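Coat protein (Sulfolobus turreted icosahedral virus, PDB 2BBD) forms the icosahedral shell of the virion, probably as trimers of a double jelly-roll subunit akin to coat proteins of eukaryotic and bacterial viruses. Local coordinates at residues N28-I33 and Q129-S134; I33-I38 and Q62-S67; M86-K91 and R213-V218; M176-V181 and Y317-A322; G281-T286 and D291-D296. One frame throughout, in Å; residues are numbered along the deposited sequence.

From the N terminus, strand 29-43 comes first and supplies one side of two contacts that share Ile33. Interaction 2 closes a short loop onto 62-67, and it is nested inside the longer loop that interaction 1 closes onto 129-134; both join the two sheets of the first jelly roll. Interaction 3 starts within that longer loop, on helix 79-89, and reaches 213-218, so it crosses interaction 1 and ties the first half to the second. Interaction 4 starts before interaction 3 has closed and ends at 317-322, crossing it and tying the linking loop to the C-terminal helix. Nested within it, interaction 5 closes a tight loop between the sheets of the second jelly roll.

Interaction 1: residues N28-I33 and Q129-S134; sequences NFIRKI and QNIILS
Ile30 and Ile131 set CG1 the same way, beside the backbone N and anti to the carbonyl carbon (chi1 -63° and -56°), and both chains are extended beyond it. With both CB atoms directed across the gap, these torsions bring the two CD1 methyls tip to tip, CD1 of Ile30 lying 4.1 Å from CD1 of Ile131. A second pair forms further along: Ile33 offers its short branch, with CG2 4.4 Å from CD2 of Leu133. No hydrogen bond crosses, because strand 29-43 belongs to the five-stranded sheet and strand 131-137 to the facing one, as in the sandwich of a jelly roll. Between the two isoleucines of 28-33 the chain turns a corner at a classic beta bulge, where Arg31 and Lys32 both face Thr155. It is this turn that lets Ile30 and Ile33 both point inward. On the other side, Arg31 forms a salt bridge with Glu157 and Lys32 one with Glu117, while Ile24, Leu120 and Ile154 close round Ile30.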
# COMPACT_ATOMS: atom_id res chain seq x y z
N ASN A 28 8.04 19.55 10.88
CA ASN A 28 9.25 19.51 10.07
C ASN A 28 8.93 18.66 8.86
O ASN A 28 7.77 18.31 8.61
CB ASN A 28 10.39 18.85 10.84
CG ASN A 28 11.25 19.85 11.59
OD1 ASN A 28 11.75 20.81 11.00
ND2 ASN A 28 11.44 19.62 12.89
N PHE A 29 9.97 18.33 8.09
CA PHE A 29 9.78 17.47 6.94
C PHE A 29 9.39 16.11 7.53
O PHE A 29 9.78 15.78 8.65
CB PHE A 29 11.09 17.35 6.13
CG PHE A 29 11.30 18.47 5.15
CD1 PHE A 29 12.02 18.25 3.97
CD2 PHE A 29 10.80 19.75 5.39
CE1 PHE A 29 12.23 19.28 3.04
CE2 PHE A 29 11.00 20.79 4.47
CZ PHE A 29 11.71 20.55 3.30
N ILE A 30 8.61 15.33 6.78
CA ILE A 30 8.14 14.03 7.25
C ILE A 30 8.66 12.88 6.39
O ILE A 30 8.47 12.89 5.17
CB ILE A 30 6.59 14.00 7.26
CG1 ILE A 30 6.06 15.04 8.25
CG2 ILE A 30 6.08 12.59 7.58
CD1 ILE A 30 4.56 15.32 8.12
N ARG A 31 9.31 11.91 7.01
CA ARG A 31 9.82 10.76 6.28
C ARG A 31 8.79 9.63 6.28
O ARG A 31 8.67 8.88 5.31
CB ARG A 31 11.14 10.28 6.90
CG ARG A 31 12.29 11.27 6.75
CD ARG A 31 13.53 10.72 7.39
NE ARG A 31 14.04 9.59 6.63
CZ ARG A 31 14.69 9.71 5.48
NH1 ARG A 31 14.92 10.92 4.97
NH2 ARG A 31 15.10 8.64 4.82
N LYS A 32 8.03 9.51 7.37
CA LYS A 32 6.99 8.50 7.40
C LYS A 32 5.94 8.68 8.49
O LYS A 32 6.10 9.46 9.43
CB LYS A 32 7.61 7.09 7.49
CG LYS A 32 8.14 6.66 8.85
CD LYS A 32 8.50 5.16 8.81
CE LYS A 32 9.07 4.65 10.14
NZ LYS A 32 8.05 4.60 11.22
N ILE A 33 4.84 7.96 8.32
CA ILE A 33 3.75 7.99 9.27
C ILE A 33 3.40 6.56 9.62
O ILE A 33 3.21 5.72 8.75
CB ILE A 33 2.50 8.68 8.68
CG1 ILE A 33 2.80 10.15 8.38
CG2 ILE A 33 1.33 8.54 9.65
CD1 ILE A 33 1.69 10.85 7.60
N GLN A 129 0.05 22.83 3.03
CA GLN A 129 -1.07 23.03 3.93
C GLN A 129 -1.96 21.81 4.06
O GLN A 129 -2.08 21.01 3.13
CB GLN A 129 -1.95 24.19 3.43
CG GLN A 129 -1.24 25.54 3.34
CD GLN A 129 -1.29 26.30 4.65
OE1 GLN A 129 -1.01 25.74 5.72
NE2 GLN A 129 -1.63 27.58 4.57
N ASN A 130 -2.58 21.68 5.22
CA ASN A 130 -3.54 20.63 5.51
C ASN A 130 -3.23 19.18 5.09
O ASN A 130 -3.83 18.66 4.14
CB ASN A 130 -4.89 21.05 4.95
CG ASN A 130 -5.34 22.42 5.47
OD1 ASN A 130 -5.85 23.26 4.72
ND2 ASN A 130 -5.14 22.65 6.77
N ILE A 131 -2.30 18.55 5.79
CA ILE A 131 -1.96 17.16 5.51
C ILE A 131 -3.00 16.35 6.30
O ILE A 131 -3.07 16.46 7.52
CB ILE A 131 -0.56 16.79 6.03
CG1 ILE A 131 0.49 17.73 5.42
CG2 ILE A 131 -0.25 15.34 5.65
CD1 ILE A 131 1.90 17.52 5.96
N ILE A 132 -3.80 15.56 5.60
CA ILE A 132 -4.83 14.76 6.26
C ILE A 132 -4.76 13.27 5.97
O ILE A 132 -4.73 12.86 4.81
CB ILE A 132 -6.25 15.25 5.84
CG1 ILE A 132 -6.46 16.70 6.28
CG2 ILE A 132 -7.32 14.35 6.46
CD1 ILE A 132 -7.71 17.33 5.70
N LEU A 133 -4.73 12.47 7.03
CA LEU A 133 -4.73 11.02 6.89
C LEU A 133 -6.16 10.58 7.22
O LEU A 133 -6.59 10.67 8.37
CB LEU A 133 -3.75 10.36 7.87
CG LEU A 133 -3.90 8.83 7.97
CD1 LEU A 133 -3.56 8.17 6.64
CD2 LEU A 133 -2.99 8.31 9.06
N SER A 134 -6.89 10.12 6.22
CA SER A 134 -8.25 9.67 6.45
C SER A 134 -8.32 8.16 6.57
O SER A 134 -7.85 7.42 5.70
CB SER A 134 -9.15 10.15 5.31
OG SER A 134 -9.07 11.56 5.18

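Interaction 2: residues I33-I38 and Q62-S67; sequences IRVQLI and QTFNLS
Ile33 and Leu66 approach tip to tip, with CD1 of Ile33 4.0 Å from CD1 of Leu66. Ile33 is extended through chi2 (171°), which carries its long branch out over the gap. Leu66 reaches back with CG opposite its backbone N (chi1 -178°), and its CD1 arm does the touching. Two residues on along each strand, in opposite directions, Val35 meets Phe64. Here CG1 of Val35 approaches the ring obliquely, 4.2 Å from CE1 of Phe64. The ring arrives because Phe64 CG stands beside its backbone N (chi1 -78°), projecting the phenyl group into the core. Edge-to-face contacts with Trp116 and Phe118 probably limit its rotation. CG2 of Val35 meanwhile packs against Leu133. Segment 33-38, on strand 29-43, runs between strands 108-123 and 145-158, bonding to both through its backbone, whereas segment 62-67, on strand 61-68, lies in the opposing sheet between 131-137 and 72-78, with Leu74 and Val77 beside its inward side chains.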
# COMPACT_ATOMS: atom_id res chain seq x y z
N ILE A 33 4.84 7.96 8.32
CA ILE A 33 3.75 7.99 9.27
C ILE A 33 3.40 6.56 9.62
O ILE A 33 3.21 5.72 8.75
CB ILE A 33 2.50 8.68 8.68
CG1 ILE A 33 2.80 10.15 8.38
CG2 ILE A 33 1.33 8.54 9.65
CD1 ILE A 33 1.69 10.85 7.60
N ARG A 34 3.31 6.28 10.91
CA ARG A 34 2.96 4.95 11.37
C ARG A 34 1.57 4.97 12.01
O ARG A 34 1.23 5.90 12.75
CB ARG A 34 3.98 4.44 12.39
CG ARG A 34 3.55 3.17 13.09
CD ARG A 34 4.50 2.80 14.21
NE ARG A 34 5.79 2.35 13.72
CZ ARG A 34 6.83 2.09 14.51
NH1 ARG A 34 6.72 2.23 15.83
NH2 ARG A 34 7.98 1.66 13.98
N VAL A 35 0.78 3.95 11.70
CA VAL A 35 -0.56 3.80 12.23
C VAL A 35 -0.64 2.45 12.93
O VAL A 35 -0.27 1.42 12.36
CB VAL A 35 -1.63 3.83 11.10
CG1 VAL A 35 -3.00 3.57 11.68
CG2 VAL A 35 -1.62 5.18 10.38
N GLN A 36 -1.10 2.44 14.18
CA GLN A 36 -1.26 1.20 14.93
C GLN A 36 -2.67 1.13 15.50
O GLN A 36 -3.11 2.04 16.22
CB GLN A 36 -0.25 1.10 16.07
CG GLN A 36 1.21 1.22 15.65
CD GLN A 36 2.15 1.30 16.84
OE1 GLN A 36 2.66 0.28 17.32
NE2 GLN A 36 2.37 2.51 17.34
N LEU A 37 -3.38 0.06 15.14
CA LEU A 37 -4.73 -0.17 15.64
C LEU A 37 -4.48 -1.13 16.80
O LEU A 37 -4.11 -2.28 16.59
CB LEU A 37 -5.61 -0.82 14.56
CG LEU A 37 -7.02 -1.22 15.00
CD1 LEU A 37 -7.78 0.01 15.46
CD2 LEU A 37 -7.77 -1.90 13.83
N ILE A 38 -4.67 -0.64 18.01
CA ILE A 38 -4.39 -1.42 19.21
C ILE A 38 -5.56 -1.46 20.19
O ILE A 38 -6.16 -0.43 20.49
CB ILE A 38 -3.16 -0.83 19.93
CG1 ILE A 38 -1.98 -0.72 18.95
CG2 ILE A 38 -2.81 -1.67 21.16
CD1 ILE A 38 -0.79 0.04 19.48
N GLN A 62 -10.96 -0.27 6.07
CA GLN A 62 -11.39 -0.40 4.69
C GLN A 62 -10.40 0.31 3.76
O GLN A 62 -9.84 -0.31 2.86
CB GLN A 62 -12.81 0.15 4.49
CG GLN A 62 -13.35 -0.04 3.08
CD GLN A 62 -14.86 0.09 3.00
OE1 GLN A 62 -15.59 -0.61 3.71
NE2 GLN A 62 -15.35 0.98 2.13
N THR A 63 -10.18 1.61 3.98
CA THR A 63 -9.24 2.36 3.14
C THR A 63 -8.46 3.43 3.89
O THR A 63 -8.94 3.99 4.89
CB THR A 63 -9.95 3.07 1.96
OG1 THR A 63 -10.81 4.09 2.47
CG2 THR A 63 -10.77 2.10 1.13
N PHE A 64 -7.26 3.71 3.41
CA PHE A 64 -6.41 4.76 3.95
C PHE A 64 -6.25 5.79 2.86
O PHE A 64 -5.96 5.44 1.71
CB PHE A 64 -5.00 4.27 4.29
CG PHE A 64 -4.90 3.50 5.56
CD1 PHE A 64 -5.16 4.11 6.78
CD2 PHE A 64 -4.51 2.16 5.55
CE1 PHE A 64 -5.01 3.40 7.97
CE2 PHE A 64 -4.35 1.45 6.73
CZ PHE A 64 -4.60 2.07 7.95
N ASN A 65 -6.42 7.05 3.20
CA ASN A 65 -6.23 8.11 2.23
C ASN A 65 -5.34 9.20 2.83
O ASN A 65 -5.70 9.83 3.83
CB ASN A 65 -7.57 8.69 1.78
CG ASN A 65 -7.41 9.67 0.65
OD1 ASN A 65 -6.98 10.82 0.84
ND2 ASN A 65 -7.74 9.22 -0.56
N LEU A 66 -4.18 9.40 2.23
CA LEU A 66 -3.24 10.42 2.71
C LEU A 66 -3.15 11.51 1.64
O LEU A 66 -2.79 11.24 0.49
CB LEU A 66 -1.86 9.83 2.97
CG LEU A 66 -0.83 10.83 3.51
CD1 LEU A 66 -1.26 11.31 4.90
CD2 LEU A 66 0.54 10.18 3.58
N SER A 67 -3.51 12.73 2.03
CA SER A 67 -3.49 13.84 1.11
C SER A 67 -3.17 15.17 1.80
O SER A 67 -3.21 15.27 3.03
CB SER A 67 -4.86 13.95 0.43
OG SER A 67 -5.83 14.36 1.37

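Interaction 3: residues M86-K91 and R213-V218; sequences MYYTTK and RQLVYV
Tyr88 and Leu215 form the apolar half of this contact: CD1 of Leu215 comes obliquely to the phenol ring, 4.4 Å from CE2 of Tyr88. Beside them Thr89 meets Arg213, the methyl CG2 of Thr89 lying 4.1 Å from NH1 of Arg213, at the edge of the guanidinium and near its plane. The arginine gets there by a bend at chi3 (54°), and its NE makes a salt bridge with Asp274 that helps fix the group. Further out, the Tyr88 hydroxyl is hydrogen-bonded to Ser270 and to the backbone N of Tyr266, and Tyr87 covers one ring face, with CD2 of Tyr87 3.9 Å above the plane of the Tyr88 ring. Thr89 OG1 is occupied with the carbonyl of Leu85. At the end of the helix Thr90 OG1 donates to the carbonyl O of selenomethionine Met86 at 2.6 Å, tilted 33° from the carbonyl plane. Thus the C-terminal turn of helix 79-89, in the first half of the chain, rests on strand 210-219 of the second. That helix finishes in a Schellman motif, with Lys91 at positive phi as the C-prime residue, Gly92 N bonded to Tyr87 O and Lys91 N to Tyr88 O.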
# COMPACT_ATOMS: atom_id res chain seq x y z
N MSE A 86 2.91 -4.48 3.87
CA MSE A 86 3.68 -4.47 5.11
C MSE A 86 4.25 -5.86 5.39
O MSE A 86 5.40 -6.02 5.80
CB MSE A 86 2.81 -4.03 6.29
CG MSE A 86 2.30 -2.60 6.21
SE MSE A 86 3.77 -1.33 6.06
CE MSE A 86 3.48 -0.79 4.22
N TYR A 87 3.42 -6.87 5.18
CA TYR A 87 3.82 -8.26 5.40
C TYR A 87 5.11 -8.56 4.64
O TYR A 87 6.07 -9.07 5.20
CB TYR A 87 2.70 -9.19 4.93
CG TYR A 87 3.08 -10.65 4.86
CD1 TYR A 87 2.95 -11.49 5.97
CD2 TYR A 87 3.54 -11.20 3.66
CE1 TYR A 87 3.27 -12.85 5.88
CE2 TYR A 87 3.87 -12.55 3.57
CZ TYR A 87 3.73 -13.37 4.67
OH TYR A 87 4.04 -14.70 4.54
N TYR A 88 5.12 -8.24 3.35
CA TYR A 88 6.29 -8.50 2.52
C TYR A 88 7.52 -7.67 2.87
O TYR A 88 8.63 -8.20 2.97
CB TYR A 88 5.93 -8.28 1.04
CG TYR A 88 5.17 -9.43 0.42
CD1 TYR A 88 5.80 -10.63 0.14
CD2 TYR A 88 3.81 -9.32 0.13
CE1 TYR A 88 5.11 -11.71 -0.43
CE2 TYR A 88 3.10 -10.39 -0.44
CZ TYR A 88 3.77 -11.59 -0.71
OH TYR A 88 3.10 -12.65 -1.28
N THR A 89 7.32 -6.36 3.06
CA THR A 89 8.42 -5.47 3.37
C THR A 89 9.00 -5.61 4.77
O THR A 89 10.02 -5.01 5.09
CB THR A 89 8.01 -3.99 3.11
OG1 THR A 89 6.89 -3.66 3.94
CG2 THR A 89 7.61 -3.81 1.66
N THR A 90 8.34 -6.40 5.62
CA THR A 90 8.83 -6.61 6.98
C THR A 90 9.27 -8.06 7.17
O THR A 90 9.54 -8.50 8.29
CB THR A 90 7.74 -6.31 8.04
OG1 THR A 90 6.62 -7.16 7.82
CG2 THR A 90 7.30 -4.85 7.97
N LYS A 91 9.33 -8.80 6.06
CA LYS A 91 9.72 -10.21 6.09
C LYS A 91 8.71 -10.99 6.91
O LYS A 91 9.08 -11.92 7.64
CB LYS A 91 11.11 -10.38 6.68
CG LYS A 91 12.13 -9.45 6.07
CD LYS A 91 13.51 -9.64 6.66
CE LYS A 91 14.44 -8.53 6.19
NZ LYS A 91 15.81 -8.73 6.71
N ARG A 213 7.28 -0.73 -7.59
CA ARG A 213 6.83 -2.10 -7.45
C ARG A 213 5.31 -2.20 -7.45
O ARG A 213 4.61 -1.25 -7.10
CB ARG A 213 7.40 -2.73 -6.17
CG ARG A 213 6.92 -2.11 -4.89
CD ARG A 213 7.68 -2.69 -3.72
NE ARG A 213 9.11 -2.54 -3.93
CZ ARG A 213 10.01 -2.44 -2.95
NH1 ARG A 213 9.61 -2.48 -1.68
NH2 ARG A 213 11.30 -2.30 -3.24
N GLN A 214 4.82 -3.36 -7.86
CA GLN A 214 3.40 -3.60 -7.94
C GLN A 214 2.99 -4.81 -7.13
O GLN A 214 3.53 -5.91 -7.32
CB GLN A 214 2.99 -3.81 -9.39
CG GLN A 214 1.50 -4.00 -9.61
CD GLN A 214 1.19 -4.51 -10.99
OE1 GLN A 214 0.04 -4.51 -11.43
NE2 GLN A 214 2.23 -4.97 -11.69
N LEU A 215 2.05 -4.61 -6.21
CA LEU A 215 1.53 -5.69 -5.40
C LEU A 215 0.22 -6.11 -6.04
O LEU A 215 -0.67 -5.30 -6.26
CB LEU A 215 1.25 -5.25 -3.96
CG LEU A 215 0.33 -6.22 -3.20
CD1 LEU A 215 0.97 -7.62 -3.13
CD2 LEU A 215 0.05 -5.68 -1.79
N VAL A 216 0.11 -7.39 -6.37
CA VAL A 216 -1.10 -7.90 -6.98
C VAL A 216 -1.66 -9.04 -6.17
O VAL A 216 -0.93 -9.96 -5.79
CB VAL A 216 -0.84 -8.44 -8.41
CG1 VAL A 216 -2.16 -8.95 -9.00
CG2 VAL A 216 -0.21 -7.36 -9.28
N TYR A 217 -2.95 -8.98 -5.87
CA TYR A 217 -3.60 -10.06 -5.16
C TYR A 217 -4.96 -10.27 -5.79
O TYR A 217 -5.56 -9.35 -6.33
CB TYR A 217 -3.71 -9.81 -3.66
CG TYR A 217 -4.45 -8.56 -3.24
CD1 TYR A 217 -3.82 -7.32 -3.25
CD2 TYR A 217 -5.76 -8.64 -2.78
CE1 TYR A 217 -4.47 -6.18 -2.80
CE2 TYR A 217 -6.43 -7.49 -2.33
CZ TYR A 217 -5.78 -6.27 -2.33
OH TYR A 217 -6.42 -5.13 -1.87
N VAL A 218 -5.42 -11.52 -5.74
CA VAL A 218 -6.68 -11.89 -6.36
C VAL A 218 -7.68 -12.49 -5.38
O VAL A 218 -7.33 -13.28 -4.51
CB VAL A 218 -6.39 -12.89 -7.51
CG1 VAL A 218 -7.64 -13.21 -8.25
CG2 VAL A 218 -5.35 -12.28 -8.45

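Interaction 4: residues M176-V181 and Y317-A322; sequences MPLATV and YDQLAA
Leu178 and Leu320 make the apolar part of the contact, sliding past each other in opposite directions with CG of Leu178 4.0 Å from CD2 of Leu320. The other methyl of the helix residue rests near the backbone, CD1 of Leu320 being 3.9 Å from O of Leu178. The second van der Waals contact is mixed: CD1 of Leu178 lies 3.4 Å from OE1 of Gln319 and 4.0 Å from CB of Gln319. Leu178 spans the gap because its CG stands anti to the backbone N (chi1 -178°). The amide oxygen it touches is already engaged as acceptor to the backbone N of Ala172. Leu178 is the second residue of a type I beta turn, Pro177 to Thr180, in the loop that runs from helix 161-166 into strand 182-193, the link between the two jelly rolls. Its partner is the short helix 317-321 at the end of the modelled chain. Among hydrogen bonds none crosses between the segments, but the turn is secured internally. Thr180 OG1 donates to O of Pro177 at 2.7 Å, approaching 34° from the carbonyl plane, and reinforces the weak backbone bond from Thr180 N to the same oxygen. On the helix side, Tyr317 OH bonds to Asp284 and Asp318 OD2 to His287. A 2-methyl-2,4-pentanediol molecule, probably from the crystallisation liquor, sits about 4 Å from the Leu178 side chain.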
# COMPACT_ATOMS: atom_id res chain seq x y z
N MSE A 176 8.13 23.77 -3.53
CA MSE A 176 8.84 22.74 -2.77
C MSE A 176 10.30 22.64 -3.17
O MSE A 176 10.72 23.20 -4.18
CB MSE A 176 8.22 21.36 -3.00
CG MSE A 176 6.72 21.26 -2.82
SE MSE A 176 6.19 19.40 -3.15
CE MSE A 176 4.67 19.29 -1.95
N PRO A 177 11.10 21.90 -2.38
CA PRO A 177 12.52 21.75 -2.73
C PRO A 177 12.62 21.11 -4.12
O PRO A 177 11.76 20.31 -4.50
CB PRO A 177 13.06 20.85 -1.63
CG PRO A 177 12.21 21.22 -0.45
CD PRO A 177 10.83 21.33 -1.05
N LEU A 178 13.67 21.47 -4.86
CA LEU A 178 13.90 20.93 -6.19
C LEU A 178 14.05 19.41 -6.17
O LEU A 178 13.49 18.72 -7.02
CB LEU A 178 15.16 21.56 -6.80
CG LEU A 178 15.54 21.15 -8.22
CD1 LEU A 178 14.55 21.76 -9.21
CD2 LEU A 178 16.96 21.64 -8.53
N ALA A 179 14.82 18.91 -5.20
CA ALA A 179 15.08 17.48 -5.07
C ALA A 179 13.95 16.70 -4.39
O ALA A 179 14.19 15.71 -3.70
CB ALA A 179 16.38 17.26 -4.30
N THR A 180 12.71 17.13 -4.60
CA THR A 180 11.58 16.47 -3.98
C THR A 180 11.04 15.25 -4.72
O THR A 180 10.78 15.30 -5.93
CB THR A 180 10.40 17.46 -3.77
OG1 THR A 180 10.76 18.43 -2.78
CG2 THR A 180 9.14 16.71 -3.32
N VAL A 181 10.89 14.15 -3.98
CA VAL A 181 10.33 12.92 -4.52
C VAL A 181 9.01 12.71 -3.77
O VAL A 181 8.99 12.53 -2.56
CB VAL A 181 11.25 11.69 -4.26
CG1 VAL A 181 10.59 10.44 -4.80
CG2 VAL A 181 12.60 11.90 -4.91
N TYR A 317 10.50 17.19 -12.27
CA TYR A 317 11.14 16.21 -13.14
C TYR A 317 12.00 16.85 -14.23
O TYR A 317 13.21 16.62 -14.29
CB TYR A 317 10.06 15.34 -13.80
CG TYR A 317 10.60 14.20 -14.63
CD1 TYR A 317 10.99 13.00 -14.03
CD2 TYR A 317 10.73 14.32 -16.01
CE1 TYR A 317 11.48 11.94 -14.79
CE2 TYR A 317 11.23 13.27 -16.78
CZ TYR A 317 11.59 12.08 -16.16
OH TYR A 317 12.08 11.04 -16.91
N ASP A 318 11.36 17.65 -15.08
CA ASP A 318 12.03 18.33 -16.18
C ASP A 318 13.29 19.09 -15.75
O ASP A 318 14.38 18.80 -16.24
CB ASP A 318 11.05 19.27 -16.87
CG ASP A 318 9.93 18.52 -17.57
OD1 ASP A 318 8.89 19.13 -17.89
OD2 ASP A 318 10.10 17.30 -17.79
N GLN A 319 13.14 20.04 -14.84
CA GLN A 319 14.29 20.80 -14.36
C GLN A 319 15.47 19.89 -14.02
O GLN A 319 16.59 20.12 -14.46
CB GLN A 319 13.92 21.63 -13.12
CG GLN A 319 12.99 22.80 -13.41
CD GLN A 319 12.89 23.76 -12.23
OE1 GLN A 319 12.33 23.44 -11.18
NE2 GLN A 319 13.45 24.96 -12.39
N LEU A 320 15.20 18.84 -13.24
CA LEU A 320 16.25 17.90 -12.85
C LEU A 320 16.89 17.22 -14.05
O LEU A 320 18.06 16.82 -14.00
CB LEU A 320 15.69 16.83 -11.91
CG LEU A 320 15.35 17.28 -10.49
CD1 LEU A 320 14.57 16.18 -9.79
CD2 LEU A 320 16.63 17.59 -9.73
N ALA A 321 16.13 17.08 -15.13
CA ALA A 321 16.63 16.43 -16.34
C ALA A 321 17.89 17.10 -16.87
O ALA A 321 18.74 16.45 -17.48
CB ALA A 321 15.54 16.42 -17.41
N ALA A 322 18.00 18.41 -16.64
CA ALA A 322 19.15 19.20 -17.08
C ALA A 322 20.48 18.45 -16.99
O ALA A 322 21.24 18.40 -17.96
CB ALA A 322 19.24 20.49 -16.27

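Interaction 5: residues G281-T286 and D291-D296; sequences GDLDLT and DSIEYD
Leu283, Leu285 and Ile293 pack together between the two sheets of the second jelly roll: strand 270-284 edges the large sheet and strand 293-299 lies in the small one. Apolar contact is all that joins the segments. The methyl CD1 of Ile293 is the shared point, 3.7 Å from CD2 of Leu285, and the same CD1 lies 4.3 Å from CD2 of Leu283. Ile293 and Leu285 cross obliquely. Ile293 reaches both leucines because its CG1 stands beside the backbone N (chi1 -52°) and the chain runs straight on from there. Leu205 touches both leucines from the loop before strand 210-219, while Leu235 and Ile237 flank Ile293 in its own sheet.

Polar groups act within each segment or with outside partners. In 291-296, OE1 of the buried Glu294 is hydrogen-bonded to ND1 of His201. The other segment leaves its strand through an Asx turn, whose oxygen takes two bonds. Asp284 OD1 receives Thr286 N at 2.8 Å, nearly straight at 164°, and it also accepts Thr286 OG1 at 2.7 Å, on the syn side and 27° out of the carboxylate plane.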
# COMPACT_ATOMS: atom_id res chain seq x y z
N GLY A 281 16.53 -0.15 -13.55
CA GLY A 281 16.04 0.85 -12.62
C GLY A 281 14.52 0.74 -12.58
O GLY A 281 13.97 -0.23 -13.10
N ASP A 282 13.85 1.71 -11.99
CA ASP A 282 12.39 1.67 -11.91
C ASP A 282 11.79 2.02 -13.26
O ASP A 282 12.45 2.61 -14.11
CB ASP A 282 11.87 2.66 -10.86
CG ASP A 282 12.41 2.39 -9.48
OD1 ASP A 282 12.49 1.21 -9.08
OD2 ASP A 282 12.77 3.37 -8.80
N LEU A 283 10.52 1.66 -13.44
CA LEU A 283 9.82 1.93 -14.68
C LEU A 283 9.33 3.37 -14.69
O LEU A 283 8.32 3.71 -14.07
CB LEU A 283 8.63 0.97 -14.81
CG LEU A 283 7.86 1.03 -16.12
CD1 LEU A 283 8.81 0.75 -17.27
CD2 LEU A 283 6.72 0.02 -16.09
N ASP A 284 10.05 4.23 -15.41
CA ASP A 284 9.71 5.64 -15.49
C ASP A 284 8.76 5.97 -16.63
O ASP A 284 9.17 6.01 -17.80
CB ASP A 284 10.99 6.47 -15.61
CG ASP A 284 10.71 7.96 -15.78
OD1 ASP A 284 9.54 8.37 -15.76
OD2 ASP A 284 11.69 8.72 -15.94
N LEU A 285 7.51 6.22 -16.30
CA LEU A 285 6.52 6.55 -17.31
C LEU A 285 6.07 8.00 -17.21
O LEU A 285 4.98 8.35 -17.67
CB LEU A 285 5.31 5.62 -17.18
CG LEU A 285 5.58 4.11 -17.29
CD1 LEU A 285 4.24 3.39 -17.34
CD2 LEU A 285 6.40 3.78 -18.54
N THR A 286 6.91 8.84 -16.61
CA THR A 286 6.57 10.26 -16.43
C THR A 286 6.03 10.93 -17.69
O THR A 286 5.03 11.65 -17.62
CB THR A 286 7.79 11.06 -15.93
OG1 THR A 286 8.29 10.48 -14.73
CG2 THR A 286 7.39 12.51 -15.65
N ASP A 291 -1.98 4.03 -22.20
CA ASP A 291 -2.34 2.73 -22.76
C ASP A 291 -1.21 2.07 -23.56
O ASP A 291 -1.45 1.50 -24.62
CB ASP A 291 -3.57 2.88 -23.66
CG ASP A 291 -4.73 3.51 -22.93
OD1 ASP A 291 -5.72 3.89 -23.59
OD2 ASP A 291 -4.65 3.62 -21.69
N SER A 292 0.00 2.14 -23.03
CA SER A 292 1.14 1.56 -23.73
C SER A 292 1.71 0.33 -23.03
O SER A 292 2.36 -0.50 -23.66
CB SER A 292 2.23 2.61 -23.89
OG SER A 292 1.75 3.70 -24.66
N ILE A 293 1.46 0.21 -21.73
CA ILE A 293 1.95 -0.93 -20.97
C ILE A 293 0.81 -1.48 -20.13
O ILE A 293 0.15 -0.74 -19.40
CB ILE A 293 3.14 -0.55 -20.07
CG1 ILE A 293 4.21 0.17 -20.90
CG2 ILE A 293 3.73 -1.81 -19.45
CD1 ILE A 293 5.47 0.55 -20.12
N GLU A 294 0.58 -2.78 -20.25
CA GLU A 294 -0.49 -3.46 -19.53
C GLU A 294 0.08 -4.61 -18.70
O GLU A 294 1.18 -5.09 -18.97
CB GLU A 294 -1.48 -4.07 -20.53
CG GLU A 294 -0.78 -4.94 -21.58
CD GLU A 294 -1.73 -5.82 -22.39
OE1 GLU A 294 -2.89 -5.42 -22.63
OE2 GLU A 294 -1.30 -6.92 -22.80
N TYR A 295 -0.67 -5.02 -17.68
CA TYR A 295 -0.26 -6.18 -16.91
C TYR A 295 -1.40 -7.17 -17.12
O TYR A 295 -2.58 -6.79 -17.14
CB TYR A 295 -0.01 -5.83 -15.43
CG TYR A 295 -1.21 -5.76 -14.51
CD1 TYR A 295 -1.69 -6.90 -13.87
CD2 TYR A 295 -1.82 -4.54 -14.21
CE1 TYR A 295 -2.75 -6.83 -12.96
CE2 TYR A 295 -2.86 -4.45 -13.31
CZ TYR A 295 -3.32 -5.60 -12.68
OH TYR A 295 -4.37 -5.51 -11.79
N ASP A 296 -1.05 -8.43 -17.35
CA ASP A 296 -2.02 -9.48 -17.64
C ASP A 296 -1.89 -10.65 -16.68
O ASP A 296 -0.81 -10.92 -16.15
CB ASP A 296 -1.81 -9.99 -19.07
CG ASP A 296 -1.63 -8.87 -20.07
OD1 ASP A 296 -0.81 -9.03 -21.00
OD2 ASP A 296 -2.31 -7.83 -19.95